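CRISPR-associated protein, Cse2 family (Thermobifida fusca, PDB 4H79) probably binds nucleic acid as the CasB (Cse2) subunit of the type I-E CRISPR surveillance complex Cascade. Local coordinates at residues A96-S101 against T156-D161; R106-G111 against L165-L170; R119-S124 against D161-D166. One frame throughout, in Å; residues are numbered along the deposited sequence.

Contact 1. Residues A96-S101 against T156-D161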
# COMPACT_ATOMS: atom_id res chain seq x y z
N ALA A 96 8.21 1.36 0.61
CA ALA A 96 9.68 1.31 0.85
C ALA A 96 10.26 -0.06 0.55
O ALA A 96 11.37 -0.19 0.02
CB ALA A 96 9.98 1.71 2.30
N ILE A 97 9.53 -1.09 0.93
CA ILE A 97 9.96 -2.48 0.62
C ILE A 97 9.87 -2.73 -0.88
O ILE A 97 10.82 -3.24 -1.50
CB ILE A 97 9.01 -3.47 1.34
CG1 ILE A 97 9.25 -3.42 2.86
CG2 ILE A 97 9.26 -4.92 0.82
CD1 ILE A 97 8.11 -4.04 3.63
N HIS A 98 8.77 -2.26 -1.50
CA HIS A 98 8.54 -2.44 -2.97
C HIS A 98 9.56 -1.77 -3.83
O HIS A 98 10.09 -2.36 -4.81
CB HIS A 98 7.11 -1.85 -3.27
CG HIS A 98 6.50 -2.41 -4.52
ND1 HIS A 98 5.20 -2.22 -4.84
CD2 HIS A 98 7.10 -3.10 -5.60
CE1 HIS A 98 4.96 -2.81 -6.07
NE2 HIS A 98 6.14 -3.35 -6.52
N GLN A 99 9.94 -0.53 -3.49
CA GLN A 99 10.88 0.28 -4.32
C GLN A 99 12.37 -0.10 -4.18
O GLN A 99 13.16 0.15 -5.09
CB GLN A 99 10.70 1.78 -3.99
CG GLN A 99 11.40 2.71 -5.01
CD GLN A 99 10.74 2.60 -6.41
OE1 GLN A 99 9.56 2.94 -6.58
NE2 GLN A 99 11.49 2.13 -7.40
N GLN A 100 12.74 -0.80 -3.11
CA GLN A 100 14.15 -0.96 -2.78
C GLN A 100 14.92 -1.64 -3.93
O GLN A 100 14.53 -2.72 -4.43
CB GLN A 100 14.33 -1.80 -1.49
CG GLN A 100 15.83 -2.01 -1.14
CD GLN A 100 16.01 -2.87 0.10
OE1 GLN A 100 15.16 -3.74 0.42
NE2 GLN A 100 17.13 -2.71 0.77
N SER A 101 16.01 -0.97 -4.35
CA SER A 101 16.90 -1.43 -5.43
C SER A 101 16.20 -1.57 -6.79
O SER A 101 16.67 -2.27 -7.66
CB SER A 101 17.56 -2.78 -5.08
OG SER A 101 18.21 -2.67 -3.83
N THR A 156 6.35 -8.19 -1.80
CA THR A 156 7.66 -8.78 -2.09
C THR A 156 7.63 -9.48 -3.48
O THR A 156 8.61 -9.41 -4.27
CB THR A 156 8.05 -9.75 -0.96
OG1 THR A 156 8.19 -9.00 0.25
CG2 THR A 156 9.38 -10.33 -1.21
N LEU A 157 6.53 -10.21 -3.73
CA LEU A 157 6.39 -10.94 -5.01
C LEU A 157 6.20 -9.94 -6.15
O LEU A 157 6.79 -10.08 -7.20
CB LEU A 157 5.22 -11.96 -4.97
CG LEU A 157 5.35 -13.10 -3.94
CD1 LEU A 157 4.02 -13.88 -3.93
CD2 LEU A 157 6.51 -14.08 -4.24
N LEU A 158 5.37 -8.90 -5.91
CA LEU A 158 5.21 -7.87 -6.95
C LEU A 158 6.55 -7.20 -7.30
O LEU A 158 6.81 -6.90 -8.48
CB LEU A 158 4.22 -6.78 -6.51
CG LEU A 158 2.79 -7.26 -6.26
CD1 LEU A 158 1.94 -6.03 -5.78
CD2 LEU A 158 2.16 -7.88 -7.59
N ARG A 159 7.37 -6.90 -6.27
CA ARG A 159 8.67 -6.30 -6.50
C ARG A 159 9.54 -7.15 -7.39
O ARG A 159 10.23 -6.62 -8.28
CB ARG A 159 9.39 -6.05 -5.13
CG ARG A 159 10.72 -5.38 -5.34
CD ARG A 159 11.63 -5.39 -4.06
NE ARG A 159 12.94 -4.99 -4.57
CZ ARG A 159 13.75 -5.80 -5.26
NH1 ARG A 159 13.45 -7.11 -5.38
NH2 ARG A 159 14.88 -5.30 -5.74
N ARG A 160 9.57 -8.47 -7.14
CA ARG A 160 10.44 -9.40 -7.91
C ARG A 160 10.08 -9.35 -9.42
O ARG A 160 10.96 -9.45 -10.26
CB ARG A 160 10.33 -10.86 -7.34
CG ARG A 160 11.32 -11.87 -7.95
CD ARG A 160 11.83 -12.84 -6.87
NE ARG A 160 13.13 -13.43 -7.21
CZ ARG A 160 13.28 -14.54 -7.93
NH1 ARG A 160 14.51 -15.01 -8.21
NH2 ARG A 160 12.19 -15.20 -8.38
N ASP A 161 8.80 -9.12 -9.73
CA ASP A 161 8.31 -9.04 -11.13
C ASP A 161 8.25 -7.59 -11.61
O ASP A 161 7.78 -7.33 -12.70
CB ASP A 161 6.93 -9.72 -11.26
CG ASP A 161 7.03 -11.22 -11.51
OD1 ASP A 161 8.06 -11.85 -11.06
OD2 ASP A 161 6.13 -11.77 -12.19
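R159 reaches across from helix 144-160 to the carbonyl that follows the C-terminal end of helix 80-99, so that in this all-helical Cse2 fold one helix is fastened to the exit of another. At the base of the arginine, CB lies 3.8 Å from H98 CD2. CG is anti to the backbone N (chi1 -178°), and the chain runs extended from CG to NE across the last carbonyls of the helix: CG is 3.1 Å from H98 O, and CD is 3.4 Å from I97 O. The guanidinium then meets Q100 O side-on. R159 NE and R159 NH2 both donate to Q100 O, NE at 2.8 Å with an N-H...O angle of 152° and NH2 at 2.9 Å with a more bent one; the acceptor lies almost in the guanidinium plane. Two bonds to a single atom fix the rotation of the group. The H98 imidazole passes R159 in the opposite direction, on its way to Y167, to which its ND1 is hydrogen-bonded; its NE2 lies 3.9 Å from L158 CB and makes a weak hydrogen bond to I163 O. Beyond this pair of hydrogen bonds, S101 CB stands 3.7 Å from R159 NH2, at the edge of the guanidinium.

Contact 2. Residues R106-G111 against L165-L170. With EDO (1,2-ethanediol), chain C; EDO (1,2-ethanediol), chain B.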
# COMPACT_ATOMS: atom_id res chain seq x y z
N ARG A 106 9.23 3.09 -11.58
CA ARG A 106 8.47 3.54 -10.42
C ARG A 106 7.51 2.45 -9.89
O ARG A 106 6.62 1.99 -10.63
CB ARG A 106 7.64 4.78 -10.77
CG ARG A 106 8.50 6.00 -11.25
CD ARG A 106 7.63 7.06 -11.91
NE ARG A 106 8.40 8.32 -12.10
CZ ARG A 106 9.06 8.67 -13.21
NH1 ARG A 106 9.08 7.90 -14.29
NH2 ARG A 106 9.72 9.82 -13.25
N MET A 107 7.66 2.11 -8.62
CA MET A 107 6.79 1.02 -8.04
C MET A 107 5.45 1.56 -7.56
O MET A 107 4.50 0.81 -7.34
CB MET A 107 7.49 0.25 -6.94
CG MET A 107 8.68 -0.60 -7.48
SD MET A 107 8.07 -1.83 -8.75
CE MET A 107 8.45 -1.12 -10.32
N HIS A 108 5.34 2.88 -7.44
CA HIS A 108 4.04 3.49 -7.22
C HIS A 108 3.53 4.13 -8.52
O HIS A 108 4.14 5.09 -9.02
CB HIS A 108 4.09 4.53 -6.07
CG HIS A 108 2.93 5.46 -6.07
ND1 HIS A 108 1.62 5.04 -5.87
CD2 HIS A 108 2.87 6.84 -6.31
CE1 HIS A 108 0.77 6.12 -5.99
NE2 HIS A 108 1.52 7.22 -6.25
N GLN A 109 2.43 3.60 -9.09
CA GLN A 109 1.80 4.17 -10.31
C GLN A 109 0.32 4.14 -10.10
O GLN A 109 -0.24 3.09 -9.70
CB GLN A 109 2.17 3.38 -11.58
CG GLN A 109 3.66 3.50 -11.89
CD GLN A 109 4.11 2.77 -13.16
OE1 GLN A 109 3.37 2.76 -14.12
NE2 GLN A 109 5.32 2.18 -13.16
N ARG A 110 -0.33 5.30 -10.36
CA ARG A 110 -1.77 5.42 -10.21
C ARG A 110 -2.49 4.45 -11.11
O ARG A 110 -2.06 4.21 -12.26
CB ARG A 110 -2.27 6.84 -10.56
CG ARG A 110 -1.79 7.93 -9.59
CD ARG A 110 -2.20 7.74 -8.13
NE ARG A 110 -3.61 7.40 -7.95
CZ ARG A 110 -4.59 8.23 -8.23
NH1 ARG A 110 -4.32 9.44 -8.65
NH2 ARG A 110 -5.83 7.87 -8.07
N GLY A 111 -3.61 3.93 -10.62
CA GLY A 111 -4.51 3.11 -11.46
C GLY A 111 -4.19 1.62 -11.35
O GLY A 111 -4.95 0.82 -11.87
N LEU A 165 2.20 -0.70 -7.98
CA LEU A 165 0.93 -0.62 -7.33
C LEU A 165 0.54 0.87 -7.07
O LEU A 165 1.39 1.74 -6.93
CB LEU A 165 1.07 -1.38 -6.02
CG LEU A 165 -0.04 -1.90 -5.21
CD1 LEU A 165 -0.90 -2.87 -6.05
CD2 LEU A 165 0.62 -2.59 -3.94
N ASP A 166 -0.76 1.15 -7.02
CA ASP A 166 -1.21 2.51 -6.66
C ASP A 166 -1.30 2.61 -5.15
O ASP A 166 -2.29 2.11 -4.52
CB ASP A 166 -2.59 2.77 -7.29
CG ASP A 166 -3.09 4.16 -7.01
OD1 ASP A 166 -2.68 4.80 -5.98
OD2 ASP A 166 -3.93 4.59 -7.84
N TYR A 167 -0.26 3.20 -4.53
CA TYR A 167 -0.22 3.33 -3.05
C TYR A 167 -1.24 4.28 -2.45
O TYR A 167 -1.67 4.10 -1.26
CB TYR A 167 1.20 3.64 -2.55
CG TYR A 167 1.97 2.31 -2.53
CD1 TYR A 167 1.92 1.44 -1.39
CD2 TYR A 167 2.71 1.89 -3.67
CE1 TYR A 167 2.60 0.20 -1.42
CE2 TYR A 167 3.40 0.64 -3.71
CZ TYR A 167 3.32 -0.20 -2.58
OH TYR A 167 3.97 -1.43 -2.57
N GLY A 168 -1.67 5.30 -3.23
CA GLY A 168 -2.83 6.19 -2.79
C GLY A 168 -4.09 5.35 -2.67
O GLY A 168 -4.83 5.40 -1.64
N LEU A 169 -4.35 4.55 -3.71
CA LEU A 169 -5.53 3.68 -3.64
C LEU A 169 -5.41 2.66 -2.49
O LEU A 169 -6.37 2.46 -1.71
CB LEU A 169 -5.78 2.97 -4.96
CG LEU A 169 -6.93 1.95 -5.02
CD1 LEU A 169 -8.32 2.55 -4.57
CD2 LEU A 169 -7.04 1.31 -6.43
N LEU A 170 -4.20 2.07 -2.36
CA LEU A 170 -4.04 1.06 -1.32
C LEU A 170 -4.26 1.65 0.09
O LEU A 170 -4.90 1.00 0.95
CB LEU A 170 -2.66 0.43 -1.42
CG LEU A 170 -2.45 -0.79 -0.53
CD1 LEU A 170 -3.32 -1.97 -1.01
CD2 LEU A 170 -0.93 -1.12 -0.45
C1 EDO C . 2.04 7.97 -9.89
O1 EDO C . 1.34 7.47 -11.06
C2 EDO C . 3.46 8.42 -10.27
O2 EDO C . 4.13 7.24 -10.72
C1 EDO B . -3.04 -1.51 -15.04
O1 EDO B . -3.60 -0.26 -14.64
C2 EDO B . -4.17 -2.47 -15.38
O2 EDO B . -4.62 -3.11 -14.18
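The N-terminal cap of helix 167-176 is where this contact forms: D166, the N-cap residue, is gripped by R110 and G111 of the loop between helices 80-99 and 114-119, while H108 and L165 form a single backbone bridge. L165 N donates to M107 O at 2.8 Å and an almost straight 168°, and L165 O takes Q109 N, which approaches from well above the carbonyl plane. H108 CA also points a C-H at L165 O. Next along, Y167 N donates to H108 ND1 at 3.0 Å. This use of ND1 as acceptor is consistent with a proton on NE2, which is hydrogen-bonded to D22 of helix 16-33. The D166 carboxylate divides its work between its oxygens. OD1 accepts L169 N at 2.8 Å, the capping bond, from above the carboxylate plane. OD2 receives R110 NE at 2.8 Å on its syn side and G111 N at 2.9 Å on its anti side, both from the same face. R110 arrives there because its chain bends at chi2 (-59°) and chi3 (-48°), bringing NE round to OD2, tilted from the carboxylate plane, to make a salt bridge. With an alanine here both carboxylate oxygens go, which would probably leave R110 NE and G111 N without their shared acceptor and L169 N without its cap. On the far side of the loop, an ethanediol, probably from the crystallisation liquor, bonds H108 O and R110 N. The buried contact lies among three helices: helix 16-33 touches H108 and R110, helix 144-160 packs through L158 on L165, and helix 80-99 supplies Y95, whose ring meets that of Y167 edge-to-face.

Contact 3. Residues R119-S124 against D161-D166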
# COMPACT_ATOMS: atom_id res chain seq x y z
N ARG A 119 -2.62 -10.55 -10.26
CA ARG A 119 -2.96 -11.42 -11.41
C ARG A 119 -1.77 -11.49 -12.43
O ARG A 119 -1.56 -12.53 -13.05
CB ARG A 119 -4.22 -10.90 -12.12
CG ARG A 119 -4.69 -11.89 -13.23
CD ARG A 119 -5.07 -13.21 -12.56
NE ARG A 119 -5.30 -14.36 -13.48
CZ ARG A 119 -6.47 -14.72 -14.03
NH1 ARG A 119 -7.57 -14.02 -13.82
NH2 ARG A 119 -6.55 -15.79 -14.83
N ARG A 120 -0.96 -10.43 -12.52
CA ARG A 120 0.23 -10.38 -13.46
C ARG A 120 1.30 -11.36 -13.03
O ARG A 120 2.17 -11.71 -13.80
CB ARG A 120 0.86 -8.96 -13.55
CG ARG A 120 -0.07 -7.88 -14.10
CD ARG A 120 -0.82 -8.38 -15.28
NE ARG A 120 -1.57 -7.25 -15.85
CZ ARG A 120 -1.12 -6.48 -16.83
NH1 ARG A 120 0.05 -6.73 -17.40
NH2 ARG A 120 -1.86 -5.49 -17.29
N LEU A 121 1.25 -11.77 -11.78
CA LEU A 121 2.22 -12.79 -11.26
C LEU A 121 2.00 -14.17 -11.87
O LEU A 121 2.84 -15.03 -11.74
CB LEU A 121 2.13 -12.91 -9.73
CG LEU A 121 2.56 -11.68 -8.93
CD1 LEU A 121 2.25 -11.86 -7.42
CD2 LEU A 121 4.06 -11.39 -9.12
N MET A 122 0.90 -14.36 -12.58
CA MET A 122 0.63 -15.71 -13.16
C MET A 122 0.24 -15.55 -14.64
O MET A 122 -0.08 -14.43 -15.07
CB MET A 122 -0.47 -16.48 -12.32
CG MET A 122 -1.73 -15.77 -12.24
SD MET A 122 -2.64 -16.19 -10.70
CE MET A 122 -1.68 -15.47 -9.41
N PRO A 123 0.25 -16.63 -15.40
CA PRO A 123 -0.12 -16.51 -16.87
C PRO A 123 -1.58 -16.02 -16.95
O PRO A 123 -2.39 -16.40 -16.11
CB PRO A 123 0.02 -17.95 -17.38
CG PRO A 123 1.05 -18.58 -16.42
CD PRO A 123 0.64 -18.02 -15.06
N SER A 124 -1.92 -15.16 -17.92
CA SER A 124 -3.29 -14.63 -17.99
C SER A 124 -4.25 -15.77 -18.29
O SER A 124 -5.41 -15.69 -17.93
CB SER A 124 -3.43 -13.51 -19.00
OG SER A 124 -3.22 -14.05 -20.27
N ASP A 161 8.80 -9.12 -9.73
CA ASP A 161 8.31 -9.04 -11.13
C ASP A 161 8.25 -7.59 -11.61
O ASP A 161 7.78 -7.33 -12.70
CB ASP A 161 6.93 -9.72 -11.26
CG ASP A 161 7.03 -11.22 -11.51
OD1 ASP A 161 8.06 -11.85 -11.06
OD2 ASP A 161 6.13 -11.77 -12.19
N ALA A 162 8.66 -6.64 -10.76
CA ALA A 162 8.68 -5.20 -11.09
C ALA A 162 7.29 -4.72 -11.47
O ALA A 162 7.14 -3.93 -12.42
CB ALA A 162 9.67 -4.95 -12.26
N ILE A 163 6.25 -5.23 -10.81
CA ILE A 163 4.88 -4.77 -11.05
C ILE A 163 4.55 -3.65 -10.04
O ILE A 163 4.60 -3.89 -8.80
CB ILE A 163 3.89 -5.96 -10.82
CG1 ILE A 163 4.22 -7.12 -11.80
CG2 ILE A 163 2.40 -5.52 -11.00
CD1 ILE A 163 3.68 -8.49 -11.28
N PRO A 164 4.11 -2.49 -10.53
CA PRO A 164 3.80 -1.36 -9.69
C PRO A 164 2.43 -1.51 -8.99
O PRO A 164 1.58 -2.33 -9.38
CB PRO A 164 3.74 -0.19 -10.71
CG PRO A 164 3.26 -0.82 -11.96
CD PRO A 164 3.88 -2.19 -11.97
N LEU A 165 2.20 -0.70 -7.98
CA LEU A 165 0.93 -0.62 -7.33
C LEU A 165 0.54 0.87 -7.07
O LEU A 165 1.39 1.74 -6.93
CB LEU A 165 1.07 -1.38 -6.02
CG LEU A 165 -0.04 -1.90 -5.21
CD1 LEU A 165 -0.90 -2.87 -6.05
CD2 LEU A 165 0.62 -2.59 -3.94
N ASP A 166 -0.76 1.15 -7.02
CA ASP A 166 -1.21 2.51 -6.66
C ASP A 166 -1.30 2.61 -5.15
O ASP A 166 -2.29 2.11 -4.52
CB ASP A 166 -2.59 2.77 -7.29
CG ASP A 166 -3.09 4.16 -7.01
OD1 ASP A 166 -2.68 4.80 -5.98
OD2 ASP A 166 -3.93 4.59 -7.84
O HOH W 1 4.78 -10.83 -14.15
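D161 meets L121 and R120 just as the chain leaves helix 144-160. Its CB points toward the 119-124 loop, and CG is anti to the carbonyl carbon (chi1 -86°), which carries OD2 to 3.7 Å from L121 CD2. The same oxygen is tied to the loop through a water. This water donates to D161 OD2 at 2.6 Å and to R120 O at 2.8 Å, and thus spans the 4.3 Å between those two oxygens, both acceptors. In this way the carboxylate is held to the backbone of R120 without touching it directly. A162 follows with positive phi (58°) and two bonds back into the last helical turn, the Schellman motif that ends helix 144-160 and turns the chain toward I163. The opposing residues belong to a type I beta turn from R119 to M122, closed by the bond from M122 N to R119 O, so the contact sets a helix-terminating turn against the turn at the exit of helix 114-119. I163 then points its side chain at that turn. Its CG1 is anti to the carbonyl carbon, and the extended chi2 (158°) pushes CD1 forward between two neighbours, L121 CD2 at 3.6 Å and R120 CB at 3.7 Å. The L121 methyl therefore has the isoleucine tip and the aspartate carboxylate as neighbours, one apolar, one charged. R120 offers only the base of its chain, since its end leads away from the segment. I163 also touches L158 of helix 144-160 and A117 of helix 114-119, while L131 of helix 129-138 touches L121.

From the N terminus, the chain first supplies the end of helix 80-99, then the loop 106-111 and the turn 119-124, and only later their partners at 156-161, 161-166 and 165-170. Contact 1 closes a loop of 54 intervening residues and contact 2 one of 53; these two cross. Contact 3 closes a shorter span of 36 residues, crossing contact 1, with which it shares D161, and ending on the same stretch as contact 2, sharing L165 and D166. A hydrogen bond between Q99 OE1 and M107 N joins contacts 1 and 2. Together they tie helix 144-160, its exit and the start of helix 167-176 to helix 80-99 and the loops flanking helix 114-119.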